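Local coordinates for intimin (Escherichia coli O127:H6 str. E2348/69, PDB 6TQD), which is an outer-membrane adhesin for intimate attachment to host cells, represented here by the extended juncture domains D00 and D0 of its passenger, at residues 8-19 against 92-103; 44-52 against 63-71. All blocks are in the same frame, centred on the assembly; numbering follows the deposited sequence. Where two conformers were deposited one is given.

Contact 1. Residues 8-19 against 92-103; sequences LNIPHDINGTER and NNVLLTITVLSN. With NA (sodium ion), chain I.
The parallel strand pair at the edge of an Ig-like beta sandwich is formed here by I14-T17 and the end of strand 90-101. I14, N15, G16 and T17 face I98, T99, V100 and L101. The backbone ladder runs from I14 N to T97 O (3.0 Å) as far as E18 N to L101 O (2.8 Å). Before the ladder, a side chain does the work of a carbonyl. T97 N donates to D13 OD1 at 3.1 Å, from above the carboxylate plane. That oxygen also accepts hydrogen bonds from two waters, one of them a ligand of the sodium ion. The metal is bound directly by I10 O at 2.4 Å and by four waters. At the far end N103 N reaches the anti lone pair of E18 OE1 (2.9 Å). Apolar contacts fill the inner side, where I10 CG1 meets V94 CG1 at 3.7 Å. L96 CG stands anti to its own N (chi1 169°), which sets CD1 against I10 CG2 and CD2 against I14 CD1. Both carboxylates thus extend the strand pairing beyond its ends, and the sodium ion on I10 O is linked to L95 O and D13 OD1 through its waters.

Contact 2. Residues 44-52 against 63-71; sequences LRSQGGQIQ and QAILPAYVQ
The side-chain amides of Q52 and Q63 are joined by a hydrogen bond, with their planes 24° apart. Q63 NE2 donates to Q52 OE1 at 2.8 Å. The acceptor lies in the Q63 amide plane, while the donor is tilted 22° from the plane of the Q52 carbonyl. Q52 NE2 makes a weak bond to Q50 OE1. I65 CG1 lies 4.0 Å from Q52 CD. The guanidinium of R45 has Q50 CB over one face, near its rim, and its NE is in a salt bridge with D41. Q52 and Q63 both hold CG between backbone N and carbonyl carbon, and their extended chains cross obliquely on the same face of the sheet as I65. In the backbone, Q52 N bonds to Q63 O and Q63 N to Q52 O, a hydrogen-bonded pair. Q50 and I65 form a second such pair, with I65 N to Q50 O at 2.8 Å. I51 and A64 lie between, in a non-hydrogen-bonded pair. Next to the hairpin a Schellman motif ends helix 42-45, with G48 at positive phi and G49 N bonded to L44 O (2.9 Å). P67 CD packs on L44 CD2 at 3.8 Å, and P67 CB lies 3.7 Å from Q47 CB. Strand 50-53 is an edge strand of the antiparallel sheet. Strand 62-65 pairs on its other side with strand 21-30. I51, L44 and P67 face strand 76-85 of the other sheet.

From the N terminus, the chain runs along strand 6-9 in one sheet, bends at I10-D13 and enters strand 14-17 in the other. Contact 1 closes the long loop back to strand 90-101. Contact 2 closes a much shorter loop, from helix 42-45 and strand 50-53 to strand 62-65, and lies wholly within the first. The two do not cross. They meet where segment 8-19 ends: E18 OE2 and Y69 N are 2.9 Å apart, and R19 N lies 3.3 Å from P67 O, both probable hydrogen bonds. Contact 1 adds strand 14-17 to the mixed sheet and sets strand 6-9 against V94. Contact 2 pairs the edge hairpin of the antiparallel sheet, and E18-R19 joins them.

Contact 1. Residues 8-19 against 92-103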
loop_
_atom_site.group_PDB
_atom_site.type_symbol
_atom_site.label_atom_id
_atom_site.label_comp_id
_atom_site.label_asym_id
_atom_site.label_seq_id
_atom_site.Cartn_x
_atom_site.Cartn_y
_atom_site.Cartn_z
ATOM N N LEU A 8 -24.403 -1.157 -14.902
ATOM C CA LEU A 8 -23.513 -1.729 -13.898
ATOM C C LEU A 8 -22.736 -0.597 -13.240
ATOM O O LEU A 8 -22.151 0.244 -13.929
ATOM C CB LEU A 8 -22.534 -2.691 -14.566
ATOM C CG LEU A 8 -21.424 -3.269 -13.687
ATOM C CD1 LEU A 8 -21.985 -4.131 -12.566
ATOM C CD2 LEU A 8 -20.442 -4.077 -14.548
ATOM N N ASN A 9 -22.733 -0.571 -11.914
ATOM C CA ASN A 9 -21.916 0.360 -11.151
ATOM C C ASN A 9 -21.142 -0.413 -10.096
ATOM O O ASN A 9 -21.647 -1.389 -9.537
ATOM C CB ASN A 9 -22.766 1.451 -10.485
ATOM C CG ASN A 9 -23.310 2.476 -11.497
ATOM O OD1 ASN A 9 -24.277 2.210 -12.216
ATOM N ND2 ASN A 9 -22.693 3.656 -11.548
ATOM N N ILE A 10 -19.909 0.023 -9.857
ATOM C CA ILE A 10 -19.034 -0.555 -8.846
ATOM C C ILE A 10 -18.700 0.544 -7.855
ATOM O O ILE A 10 -17.812 1.357 -8.095
ATOM C CB ILE A 10 -17.769 -1.166 -9.482
ATOM C CG1 ILE A 10 -18.182 -2.178 -10.563
ATOM C CG2 ILE A 10 -16.893 -1.808 -8.398
ATOM C CD1 ILE A 10 -17.033 -2.922 -11.216
ATOM N N PRO A 11 -19.439 0.627 -6.740
ATOM C CA PRO A 11 -19.355 1.821 -5.884
ATOM C C PRO A 11 -18.050 1.951 -5.132
ATOM O O PRO A 11 -17.702 3.067 -4.737
ATOM C CB PRO A 11 -20.521 1.639 -4.904
ATOM C CG PRO A 11 -20.768 0.169 -4.886
ATOM C CD PRO A 11 -20.477 -0.310 -6.275
ATOM N N HIS A 12 -17.346 0.856 -4.886
ATOM C CA HIS A 12 -16.182 0.890 -4.018
ATOM C C HIS A 12 -15.012 0.182 -4.679
ATOM O O HIS A 12 -15.153 -0.942 -5.161
ATOM C CB HIS A 12 -16.495 0.184 -2.690
ATOM C CG HIS A 12 -17.682 0.746 -1.971
ATOM N ND1 HIS A 12 -17.697 2.015 -1.438
ATOM C CD2 HIS A 12 -18.901 0.215 -1.714
ATOM C CE1 HIS A 12 -18.870 2.240 -0.873
ATOM N NE2 HIS A 12 -19.621 1.165 -1.029
ATOM N N ASP A 13 -13.850 0.831 -4.666
ATOM C CA ASP A 13 -12.617 0.155 -5.026
ATOM C C ASP A 13 -12.161 -0.701 -3.851
ATOM O O ASP A 13 -12.671 -0.589 -2.735
ATOM C CB ASP A 13 -11.538 1.158 -5.423
ATOM C CG ASP A 13 -11.845 1.848 -6.746
ATOM O OD1 ASP A 13 -12.362 1.178 -7.673
ATOM O OD2 ASP A 13 -11.566 3.059 -6.854
ATOM N N ILE A 14 -11.203 -1.574 -4.109
ATOM C CA ILE A 14 -10.746 -2.545 -3.125
ATOM C C ILE A 14 -9.336 -2.190 -2.691
ATOM O O ILE A 14 -8.472 -1.891 -3.527
ATOM C CB ILE A 14 -10.826 -3.982 -3.667
ATOM C CG1 ILE A 14 -12.301 -4.384 -3.789
ATOM C CG2 ILE A 14 -10.071 -4.940 -2.782
ATOM C CD1 ILE A 14 -12.541 -5.618 -4.590
ATOM N N ASN A 15 -9.133 -2.160 -1.376
ATOM C CA ASN A 15 -7.817 -2.020 -0.749
ATOM C C ASN A 15 -7.696 -3.142 0.262
ATOM O O ASN A 15 -8.552 -3.269 1.149
ATOM C CB ASN A 15 -7.720 -0.679 -0.041
ATOM C CG ASN A 15 -7.974 0.490 -0.971
ATOM O OD1 ASN A 15 -7.198 0.753 -1.888
ATOM N ND2 ASN A 15 -9.059 1.208 -0.725
ATOM N N GLY A 16 -6.678 -3.984 0.113
ATOM C CA GLY A 16 -6.554 -5.138 0.978
ATOM C C GLY A 16 -5.137 -5.628 1.145
ATOM O O GLY A 16 -4.234 -5.268 0.400
ATOM N N THR A 17 -4.974 -6.509 2.127
ATOM C CA THR A 17 -3.679 -7.089 2.401
ATOM C C THR A 17 -3.346 -8.115 1.323
ATOM O O THR A 17 -4.220 -8.827 0.814
ATOM C CB THR A 17 -3.727 -7.811 3.751
ATOM O OG1 THR A 17 -4.017 -6.868 4.791
ATOM C CG2 THR A 17 -2.357 -8.449 4.071
ATOM N N GLU A 18 -2.063 -8.192 0.986
ATOM C CA GLU A 18 -1.580 -9.166 0.014
ATOM C C GLU A 18 -2.077 -10.560 0.371
ATOM O O GLU A 18 -2.106 -10.944 1.541
ATOM C CB GLU A 18 -0.044 -9.133 0.012
ATOM C CG GLU A 18 0.600 -9.416 1.374
ATOM C CD GLU A 18 2.116 -9.402 1.324
ATOM O OE1 GLU A 18 2.741 -8.785 2.229
ATOM O OE2 GLU A 18 2.690 -9.992 0.380
ATOM N N ARG A 19 -2.487 -11.303 -0.655
ATOM C CA ARG A 19 -2.959 -12.682 -0.562
ATOM C C ARG A 19 -4.318 -12.821 0.119
ATOM O O ARG A 19 -4.756 -13.949 0.384
ATOM C CB ARG A 19 -1.926 -13.601 0.109
ATOM C CG ARG A 19 -0.583 -13.658 -0.608
ATOM C CD ARG A 19 0.346 -14.690 0.028
ATOM N NE ARG A 19 1.674 -14.719 -0.586
ATOM C CZ ARG A 19 2.701 -13.964 -0.204
ATOM N NH1 ARG A 19 2.571 -13.094 0.790
ATOM N NH2 ARG A 19 3.869 -14.075 -0.827
ATOM N N ASN A 92 -21.839 -0.852 -19.634
ATOM C CA ASN A 92 -20.492 -0.330 -19.788
ATOM C C ASN A 92 -19.493 -1.342 -19.224
ATOM O O ASN A 92 -19.822 -2.190 -18.386
ATOM C CB ASN A 92 -20.343 0.952 -18.969
ATOM C CG ASN A 92 -21.127 2.120 -19.525
ATOM O OD1 ASN A 92 -21.314 2.243 -20.732
ATOM N ND2 ASN A 92 -21.586 2.996 -18.638
ATOM N N ASN A 93 -18.240 -1.235 -19.682
ATOM C CA ASN A 93 -17.127 -1.989 -19.107
ATOM C C ASN A 93 -16.584 -1.119 -17.979
ATOM O O ASN A 93 -16.005 -0.060 -18.231
ATOM C CB ASN A 93 -16.087 -2.270 -20.189
ATOM C CG ASN A 93 -15.241 -3.490 -19.890
ATOM O OD1 ASN A 93 -15.580 -4.319 -19.031
ATOM N ND2 ASN A 93 -14.159 -3.640 -20.642
ATOM N N VAL A 94 -16.790 -1.551 -16.745
ATOM C CA VAL A 94 -16.625 -0.692 -15.580
ATOM C C VAL A 94 -15.330 -1.023 -14.860
ATOM O O VAL A 94 -15.030 -2.192 -14.579
ATOM C CB VAL A 94 -17.836 -0.837 -14.633
ATOM C CG1 VAL A 94 -17.706 0.068 -13.439
ATOM C CG2 VAL A 94 -19.131 -0.536 -15.383
ATOM N N LEU A 95 -14.599 0.021 -14.490
ATOM C CA LEU A 95 -13.299 -0.113 -13.864
ATOM C C LEU A 95 -13.443 -0.382 -12.376
ATOM O O LEU A 95 -14.248 0.243 -11.676
ATOM C CB LEU A 95 -12.529 1.193 -14.063
ATOM C CG LEU A 95 -11.195 1.342 -13.340
ATOM C CD1 LEU A 95 -10.202 0.319 -13.848
ATOM C CD2 LEU A 95 -10.678 2.756 -13.529
ATOM N N LEU A 96 -12.662 -1.343 -11.904
ATOM C CA LEU A 96 -12.440 -1.596 -10.489
ATOM C C LEU A 96 -10.937 -1.519 -10.260
ATOM O O LEU A 96 -10.170 -2.159 -10.985
ATOM C CB LEU A 96 -12.943 -2.983 -10.105
ATOM C CG LEU A 96 -12.579 -3.553 -8.734
ATOM C CD1 LEU A 96 -13.176 -2.723 -7.605
ATOM C CD2 LEU A 96 -13.007 -5.005 -8.599
ATOM N N THR A 97 -10.524 -0.744 -9.263
ATOM C CA THR A 97 -9.121 -0.594 -8.907
ATOM C C THR A 97 -8.860 -1.353 -7.614
ATOM O O THR A 97 -9.584 -1.177 -6.623
ATOM C CB THR A 97 -8.749 0.882 -8.770
ATOM O OG1 THR A 97 -9.040 1.566 -10.003
ATOM C CG2 THR A 97 -7.264 1.046 -8.440
ATOM N N ILE A 98 -7.849 -2.210 -7.641
ATOM C CA ILE A 98 -7.477 -3.051 -6.510
ATOM C C ILE A 98 -6.065 -2.658 -6.096
ATOM O O ILE A 98 -5.130 -2.728 -6.904
ATOM C CB ILE A 98 -7.557 -4.540 -6.879
ATOM C CG1 ILE A 98 -9.004 -4.896 -7.266
ATOM C CG2 ILE A 98 -7.038 -5.429 -5.747
ATOM C CD1 ILE A 98 -9.149 -6.215 -7.986
ATOM N N THR A 99 -5.913 -2.238 -4.847
ATOM C CA THR A 99 -4.621 -1.840 -4.304
ATOM C C THR A 99 -4.225 -2.829 -3.220
ATOM O O THR A 99 -5.028 -3.142 -2.335
ATOM C CB THR A 99 -4.691 -0.430 -3.732
ATOM O OG1 THR A 99 -5.104 0.474 -4.772
ATOM C CG2 THR A 99 -3.331 0.009 -3.212
ATOM N N VAL A 100 -2.985 -3.294 -3.278
ATOM C CA VAL A 100 -2.470 -4.342 -2.410
ATOM C C VAL A 100 -1.515 -3.693 -1.420
ATOM O O VAL A 100 -0.560 -3.007 -1.817
ATOM C CB VAL A 100 -1.753 -5.430 -3.227
ATOM C CG1 VAL A 100 -1.122 -6.460 -2.310
ATOM C CG2 VAL A 100 -2.733 -6.091 -4.168
ATOM N N LEU A 101 -1.779 -3.907 -0.141
ATOM C CA LEU A 101 -0.904 -3.493 0.945
ATOM C C LEU A 101 -0.131 -4.696 1.467
ATOM O O LEU A 101 -0.563 -5.842 1.350
ATOM C CB LEU A 101 -1.715 -2.866 2.073
ATOM C CG LEU A 101 -2.389 -1.519 1.793
ATOM C CD1 LEU A 101 -3.640 -1.671 0.937
ATOM C CD2 LEU A 101 -2.730 -0.815 3.091
ATOM N N SER A 102 1.035 -4.424 2.042
ATOM C CA SER A 102 1.855 -5.500 2.576
ATOM C C SER A 102 1.323 -5.957 3.931
ATOM O O SER A 102 0.533 -5.269 4.584
ATOM C CB SER A 102 3.301 -5.021 2.694
ATOM O OG SER A 102 3.443 -4.197 3.836
ATOM N N ASN A 103 1.774 -7.144 4.351
ATOM C CA ASN A 103 1.320 -7.718 5.612
ATOM C C ASN A 103 1.439 -6.735 6.773
ATOM O O ASN A 103 0.594 -6.722 7.675
ATOM C CB ASN A 103 2.132 -8.979 5.926
ATOM C CG ASN A 103 1.689 -10.174 5.124
ATOM O OD1 ASN A 103 0.494 -10.395 4.930
ATOM N ND2 ASN A 103 2.649 -10.961 4.657
HETATM NA NA NA I . -16.096 2.947 -8.682
HETATM O O HOH W 1 -21.965 1.952 -16.062
HETATM O O HOH W 2 -15.436 3.752 -6.491
HETATM O O HOH W 3 -14.800 1.152 -8.975
HETATM O O HOH W 4 -11.709 2.482 -9.867
HETATM O O HOH W 5 -7.853 0.629 -4.836
HETATM O O HOH W 6 0.819 -13.125 2.883
HETATM O O HOH W 7 -16.218 2.191 -11.177
HETATM O O HOH W 8 -14.205 4.822 -8.783
#

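Contact 2. Residues 44-52 against 63-71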
loop_
_atom_site.group_PDB
_atom_site.type_symbol
_atom_site.label_atom_id
_atom_site.label_comp_id
_atom_site.label_asym_id
_atom_site.label_seq_id
_atom_site.Cartn_x
_atom_site.Cartn_y
_atom_site.Cartn_z
ATOM N N LEU A 44 -4.330 -8.345 -12.555
ATOM C CA LEU A 44 -4.093 -9.155 -11.371
ATOM C C LEU A 44 -3.332 -10.427 -11.704
ATOM O O LEU A 44 -2.469 -10.859 -10.933
ATOM C CB LEU A 44 -5.409 -9.562 -10.698
ATOM C CG LEU A 44 -6.188 -8.530 -9.913
ATOM C CD1 LEU A 44 -7.547 -9.119 -9.540
ATOM C CD2 LEU A 44 -5.422 -8.093 -8.678
ATOM N N ARG A 45 -3.657 -11.055 -12.832
ATOM C CA ARG A 45 -3.019 -12.323 -13.174
ATOM C C ARG A 45 -1.534 -12.153 -13.451
ATOM O O ARG A 45 -0.772 -13.104 -13.272
ATOM C CB ARG A 45 -3.735 -12.988 -14.344
ATOM C CG ARG A 45 -5.152 -13.347 -13.992
ATOM C CD ARG A 45 -5.806 -14.285 -14.978
ATOM N NE ARG A 45 -7.204 -14.453 -14.590
ATOM C CZ ARG A 45 -7.713 -15.521 -13.976
ATOM N NH1 ARG A 45 -6.964 -16.584 -13.704
ATOM N NH2 ARG A 45 -9.000 -15.529 -13.659
ATOM N N SER A 46 -1.115 -10.967 -13.893
ATOM C CA SER A 46 0.306 -10.715 -14.103
ATOM C C SER A 46 1.105 -11.006 -12.845
ATOM O O SER A 46 2.289 -11.368 -12.923
ATOM C CB SER A 46 0.518 -9.258 -14.520
ATOM O OG SER A 46 0.372 -8.391 -13.407
ATOM N N GLN A 47 0.483 -10.856 -11.676
ATOM C CA GLN A 47 1.151 -11.080 -10.400
ATOM C C GLN A 47 0.534 -12.220 -9.595
ATOM O O GLN A 47 0.809 -12.347 -8.399
ATOM C CB GLN A 47 1.200 -9.776 -9.593
ATOM C CG GLN A 47 2.216 -8.780 -10.112
ATOM C CD GLN A 47 3.621 -9.329 -9.995
ATOM O OE1 GLN A 47 3.899 -10.154 -9.124
ATOM N NE2 GLN A 47 4.503 -8.900 -10.887
ATOM N N GLY A 48 -0.263 -13.077 -10.234
ATOM C CA GLY A 48 -0.771 -14.264 -9.586
ATOM C C GLY A 48 -2.061 -14.098 -8.815
ATOM O O GLY A 48 -2.463 -15.030 -8.110
ATOM N N GLY A 49 -2.715 -12.947 -8.912
ATOM C CA GLY A 49 -4.036 -12.777 -8.347
ATOM C C GLY A 49 -5.088 -13.058 -9.397
ATOM O O GLY A 49 -4.787 -13.393 -10.541
ATOM N N GLN A 50 -6.351 -12.921 -8.997
ATOM C CA GLN A 50 -7.427 -13.203 -9.932
ATOM C C GLN A 50 -8.743 -12.722 -9.357
ATOM O O GLN A 50 -8.880 -12.493 -8.156
ATOM C CB GLN A 50 -7.527 -14.702 -10.227
ATOM C CG GLN A 50 -7.921 -15.527 -9.028
ATOM C CD GLN A 50 -7.976 -17.005 -9.344
ATOM O OE1 GLN A 50 -8.908 -17.471 -10.002
ATOM N NE2 GLN A 50 -6.995 -17.755 -8.859
ATOM N N ILE A 51 -9.724 -12.586 -10.240
ATOM C CA ILE A 51 -11.118 -12.420 -9.854
ATOM C C ILE A 51 -11.846 -13.708 -10.179
ATOM O O ILE A 51 -11.694 -14.260 -11.277
ATOM C CB ILE A 51 -11.761 -11.211 -10.547
ATOM C CG1 ILE A 51 -11.373 -9.958 -9.773
ATOM C CG2 ILE A 51 -13.275 -11.384 -10.612
ATOM C CD1 ILE A 51 -11.431 -8.723 -10.571
ATOM N N GLN A 52 -12.625 -14.196 -9.217
ATOM C CA GLN A 52 -13.307 -15.466 -9.345
ATOM C C GLN A 52 -14.690 -15.356 -8.730
ATOM O O GLN A 52 -14.925 -14.548 -7.826
ATOM C CB GLN A 52 -12.569 -16.610 -8.637
ATOM C CG GLN A 52 -12.314 -16.334 -7.179
ATOM C CD GLN A 52 -11.619 -17.498 -6.477
ATOM O OE1 GLN A 52 -12.060 -17.941 -5.424
ATOM N NE2 GLN A 52 -10.603 -18.054 -7.117
ATOM N N GLN A 63 -15.269 -12.209 -6.129
ATOM C CA GLN A 63 -14.261 -11.820 -5.155
ATOM C C GLN A 63 -12.914 -11.746 -5.852
ATOM O O GLN A 63 -12.676 -12.410 -6.865
ATOM C CB GLN A 63 -14.179 -12.827 -4.006
ATOM C CG GLN A 63 -13.758 -14.220 -4.424
ATOM C CD GLN A 63 -14.102 -15.276 -3.377
ATOM O OE1 GLN A 63 -14.810 -15.003 -2.406
ATOM N NE2 GLN A 63 -13.570 -16.474 -3.562
ATOM N N ALA A 64 -12.027 -10.942 -5.292
ATOM C CA ALA A 64 -10.675 -10.810 -5.794
ATOM C C ALA A 64 -9.733 -11.521 -4.836
ATOM O O ALA A 64 -9.838 -11.340 -3.617
ATOM C CB ALA A 64 -10.280 -9.339 -5.917
ATOM N N ILE A 65 -8.852 -12.343 -5.389
ATOM C CA ILE A 65 -7.721 -12.919 -4.669
ATOM C C ILE A 65 -6.534 -12.018 -4.970
ATOM O O ILE A 65 -6.090 -11.923 -6.115
ATOM C CB ILE A 65 -7.448 -14.361 -5.101
ATOM C CG1 ILE A 65 -8.733 -15.199 -5.050
ATOM C CG2 ILE A 65 -6.349 -14.960 -4.224
ATOM C CD1 ILE A 65 -9.496 -15.106 -3.755
ATOM N N LEU A 66 -6.026 -11.341 -3.943
ATOM C CA LEU A 66 -4.986 -10.348 -4.155
ATOM C C LEU A 66 -3.619 -11.012 -4.281
ATOM O O LEU A 66 -3.339 -11.997 -3.588
ATOM C CB LEU A 66 -4.981 -9.359 -2.994
ATOM C CG LEU A 66 -5.935 -8.164 -3.159
ATOM C CD1 LEU A 66 -7.353 -8.620 -3.445
ATOM C CD2 LEU A 66 -5.909 -7.248 -1.947
ATOM N N PRO A 67 -2.762 -10.520 -5.168
ATOM C CA PRO A 67 -1.414 -11.095 -5.285
ATOM C C PRO A 67 -0.546 -10.742 -4.080
ATOM O O PRO A 67 -0.933 -9.976 -3.196
ATOM C CB PRO A 67 -0.863 -10.464 -6.565
ATOM C CG PRO A 67 -1.586 -9.194 -6.696
ATOM C CD PRO A 67 -2.975 -9.439 -6.143
ATOM N N ALA A 68 0.649 -11.324 -4.063
ATOM C CA ALA A 68 1.661 -10.921 -3.101
ATOM C C ALA A 68 2.105 -9.488 -3.362
ATOM O O ALA A 68 2.084 -8.997 -4.491
ATOM C CB ALA A 68 2.869 -11.849 -3.178
ATOM N N TYR A 69 2.520 -8.819 -2.295
ATOM C CA TYR A 69 2.997 -7.452 -2.401
ATOM C C TYR A 69 4.331 -7.432 -3.134
ATOM O O TYR A 69 5.200 -8.280 -2.899
ATOM C CB TYR A 69 3.183 -6.881 -1.001
ATOM C CG TYR A 69 3.597 -5.441 -0.934
ATOM C CD1 TYR A 69 2.681 -4.414 -1.091
ATOM C CD2 TYR A 69 4.926 -5.096 -0.715
ATOM C CE1 TYR A 69 3.072 -3.091 -1.017
ATOM C CE2 TYR A 69 5.323 -3.788 -0.635
ATOM C CZ TYR A 69 4.398 -2.784 -0.792
ATOM O OH TYR A 69 4.807 -1.473 -0.712
ATOM N N VAL A 70 4.499 -6.445 -4.001
ATOM C CA VAL A 70 5.724 -6.265 -4.773
ATOM C C VAL A 70 6.500 -5.113 -4.152
ATOM O O VAL A 70 6.068 -3.958 -4.208
ATOM C CB VAL A 70 5.417 -5.994 -6.253
ATOM C CG1 VAL A 70 6.700 -5.762 -7.031
ATOM C CG2 VAL A 70 4.610 -7.143 -6.859
ATOM N N GLN A 71 7.656 -5.413 -3.565
ATOM C CA GLN A 71 8.471 -4.358 -2.981
ATOM C C GLN A 71 9.002 -3.460 -4.089
ATOM O O GLN A 71 9.590 -3.939 -5.064
ATOM C CB GLN A 71 9.619 -4.958 -2.176
ATOM C CG GLN A 71 9.470 -4.753 -0.674
ATOM C CD GLN A 71 9.514 -3.286 -0.286
ATOM O OE1 GLN A 71 10.272 -2.504 -0.860
ATOM N NE2 GLN A 71 8.693 -2.903 0.683
HETATM O O HOH W 9 3.547 -10.392 -6.514
HETATM O O HOH W 10 1.430 -13.300 -6.071
#